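Local coordinates for periplasmic solute binding protein (Candidatus liberibacter, PDB 4UDO) that probably captures manganese or zinc ions in the periplasm for uptake into the cell, as a solute-binding protein of the ZnuA family, at residues 36-41 with 62-67. Sequence-based numbering, arbitrary orientation. Where two conformers were deposited one is given.
Sequences NDSHSY and LHLEET. With MN (manganese (II) ion), chain H.
His39 and Leu64 carry the direct contact: methyl CD1 of Leu64 lies 3.5 Å from CE1 of the His39 imidazole, approaching the ring obliquely, and the two side chains cross at about a right angle. Leu64 extends CG anti to its backbone N (chi1 -180°), and chi2 near 73° then turns CD1 to the ring; CB of Ser38 is 4.2 Å from the same methyl, Leu64 CD1. The CB of His39 leaves the backbone away from 62-67, yet with CG set beside the backbone N the ring comes back to meet Leu64, while His39 NE2 coordinates manganese at 2.3 Å.

No direct hydrogen bond joins the segments; two waters do. One accepts from ND1 of His39 at 2.8 Å, lying in the ring plane at its edge, and donates to Leu64 O. With NE2 bound to manganese and ND1 donating to this water, the ring is used from both nitrogens. The other water donates to His39 O and, at 2.8 Å, to Leu64 O, and accepts from Thr67 N, so Leu64 O receives both bridges. A type I turn from His63 to Glu66 presents that carbonyl.

Asp37 braces the backbone at the histidine with two bonds. Asp37 OD1 accepts from His39 N at 3.0 Å with an N-H...O angle of 155°, an Asx turn, and Asp37 OD2 receives Ser40 OG at 2.7 Å; both donors lie above the carboxylate plane. Outside the segments, Tyr68 OH bonds Ser38 O, while His106, Glu172 and Asp247 also coordinate the metal.

The contact thus joins two loops that follow strands 27-30 and 56-59 of one parallel sheet. Chemically, the water link from ND1 to a backbone carbonyl would be expected to help hold the ligand ring in its rotation and would probably make NE2 a somewhat stronger electron donor to manganese.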
# COMPACT_ATOMS: atom_id res chain seq x y z
N ASN A 36 8.28 -10.18 3.67
CA ASN A 36 9.22 -9.35 4.40
C ASN A 36 8.64 -7.97 4.70
O ASN A 36 7.64 -7.54 4.10
CB ASN A 36 10.56 -9.25 3.65
CG ASN A 36 11.35 -10.53 3.72
OD1 ASN A 36 11.34 -11.21 4.74
ND2 ASN A 36 12.04 -10.88 2.65
N ASP A 37 9.29 -7.30 5.64
CA ASP A 37 8.75 -6.10 6.25
C ASP A 37 9.27 -4.88 5.51
O ASP A 37 10.46 -4.54 5.61
CB ASP A 37 9.17 -6.04 7.72
CG ASP A 37 8.67 -4.80 8.44
OD1 ASP A 37 7.78 -4.08 7.92
OD2 ASP A 37 9.20 -4.55 9.54
N SER A 38 8.37 -4.21 4.79
CA SER A 38 8.68 -3.00 4.02
C SER A 38 9.17 -1.84 4.88
O SER A 38 9.87 -0.95 4.38
CB SER A 38 7.44 -2.56 3.22
OG SER A 38 6.25 -2.60 4.00
N HIS A 39 8.79 -1.84 6.16
CA HIS A 39 9.09 -0.74 7.08
C HIS A 39 10.45 -0.84 7.77
O HIS A 39 10.97 0.16 8.23
CB HIS A 39 7.97 -0.61 8.12
CG HIS A 39 6.65 -0.26 7.51
ND1 HIS A 39 6.41 0.96 6.91
CD2 HIS A 39 5.51 -0.97 7.39
CE1 HIS A 39 5.18 0.98 6.45
NE2 HIS A 39 4.61 -0.18 6.73
N SER A 40 10.99 -2.05 7.87
CA SER A 40 12.33 -2.25 8.42
C SER A 40 12.98 -3.50 7.81
O SER A 40 12.74 -4.63 8.25
CB SER A 40 12.26 -2.40 9.93
OG SER A 40 11.57 -3.60 10.25
N TYR A 41 13.81 -3.28 6.80
CA TYR A 41 14.38 -4.36 6.02
C TYR A 41 15.89 -4.31 6.09
O TYR A 41 16.50 -3.25 5.93
CB TYR A 41 13.93 -4.25 4.56
CG TYR A 41 14.42 -5.39 3.69
CD1 TYR A 41 13.92 -6.66 3.87
CD2 TYR A 41 15.39 -5.19 2.72
CE1 TYR A 41 14.37 -7.72 3.10
CE2 TYR A 41 15.84 -6.25 1.93
CZ TYR A 41 15.32 -7.51 2.13
OH TYR A 41 15.74 -8.58 1.37
N LEU A 62 7.43 8.68 0.18
CA LEU A 62 6.69 8.93 1.42
C LEU A 62 7.38 8.26 2.61
O LEU A 62 6.73 7.79 3.54
CB LEU A 62 5.23 8.47 1.29
CG LEU A 62 4.44 9.07 0.13
CD1 LEU A 62 3.03 8.51 0.05
CD2 LEU A 62 4.40 10.59 0.23
N HIS A 63 8.71 8.22 2.55
CA HIS A 63 9.58 7.67 3.59
C HIS A 63 9.46 6.17 3.83
O HIS A 63 10.04 5.65 4.79
CB HIS A 63 9.41 8.43 4.91
CG HIS A 63 9.93 9.83 4.86
ND1 HIS A 63 10.31 10.52 5.99
CD2 HIS A 63 10.15 10.67 3.82
CE1 HIS A 63 10.72 11.73 5.64
NE2 HIS A 63 10.64 11.84 4.33
N LEU A 64 8.75 5.45 2.96
CA LEU A 64 8.61 4.00 3.17
C LEU A 64 9.99 3.36 3.28
O LEU A 64 10.23 2.51 4.14
CB LEU A 64 7.82 3.34 2.05
CG LEU A 64 7.62 1.84 2.19
CD1 LEU A 64 6.62 1.53 3.29
CD2 LEU A 64 7.19 1.21 0.88
N GLU A 65 10.89 3.77 2.39
CA GLU A 65 12.18 3.11 2.28
C GLU A 65 13.30 3.79 3.09
O GLU A 65 14.47 3.46 2.91
CB GLU A 65 12.60 3.00 0.81
CG GLU A 65 11.68 2.16 -0.05
CD GLU A 65 10.57 2.93 -0.75
OE1 GLU A 65 10.44 4.15 -0.54
OE2 GLU A 65 9.84 2.30 -1.54
N GLU A 66 12.96 4.72 3.98
CA GLU A 66 13.98 5.58 4.60
C GLU A 66 15.13 4.84 5.29
O GLU A 66 16.25 5.30 5.24
CB GLU A 66 13.34 6.59 5.56
CG GLU A 66 12.74 6.01 6.83
CD GLU A 66 11.94 7.03 7.62
OE1 GLU A 66 12.19 8.26 7.48
OE2 GLU A 66 11.07 6.61 8.40
N THR A 67 14.86 3.69 5.91
CA THR A 67 15.91 2.96 6.63
C THR A 67 16.82 2.13 5.73
O THR A 67 17.81 1.58 6.21
CB THR A 67 15.34 2.00 7.69
OG1 THR A 67 14.57 0.99 7.04
CG2 THR A 67 14.50 2.74 8.71
MN MN H . 2.38 -0.48 6.98
O HOH W 1 12.19 2.16 6.08
O HOH W 2 8.46 2.72 6.37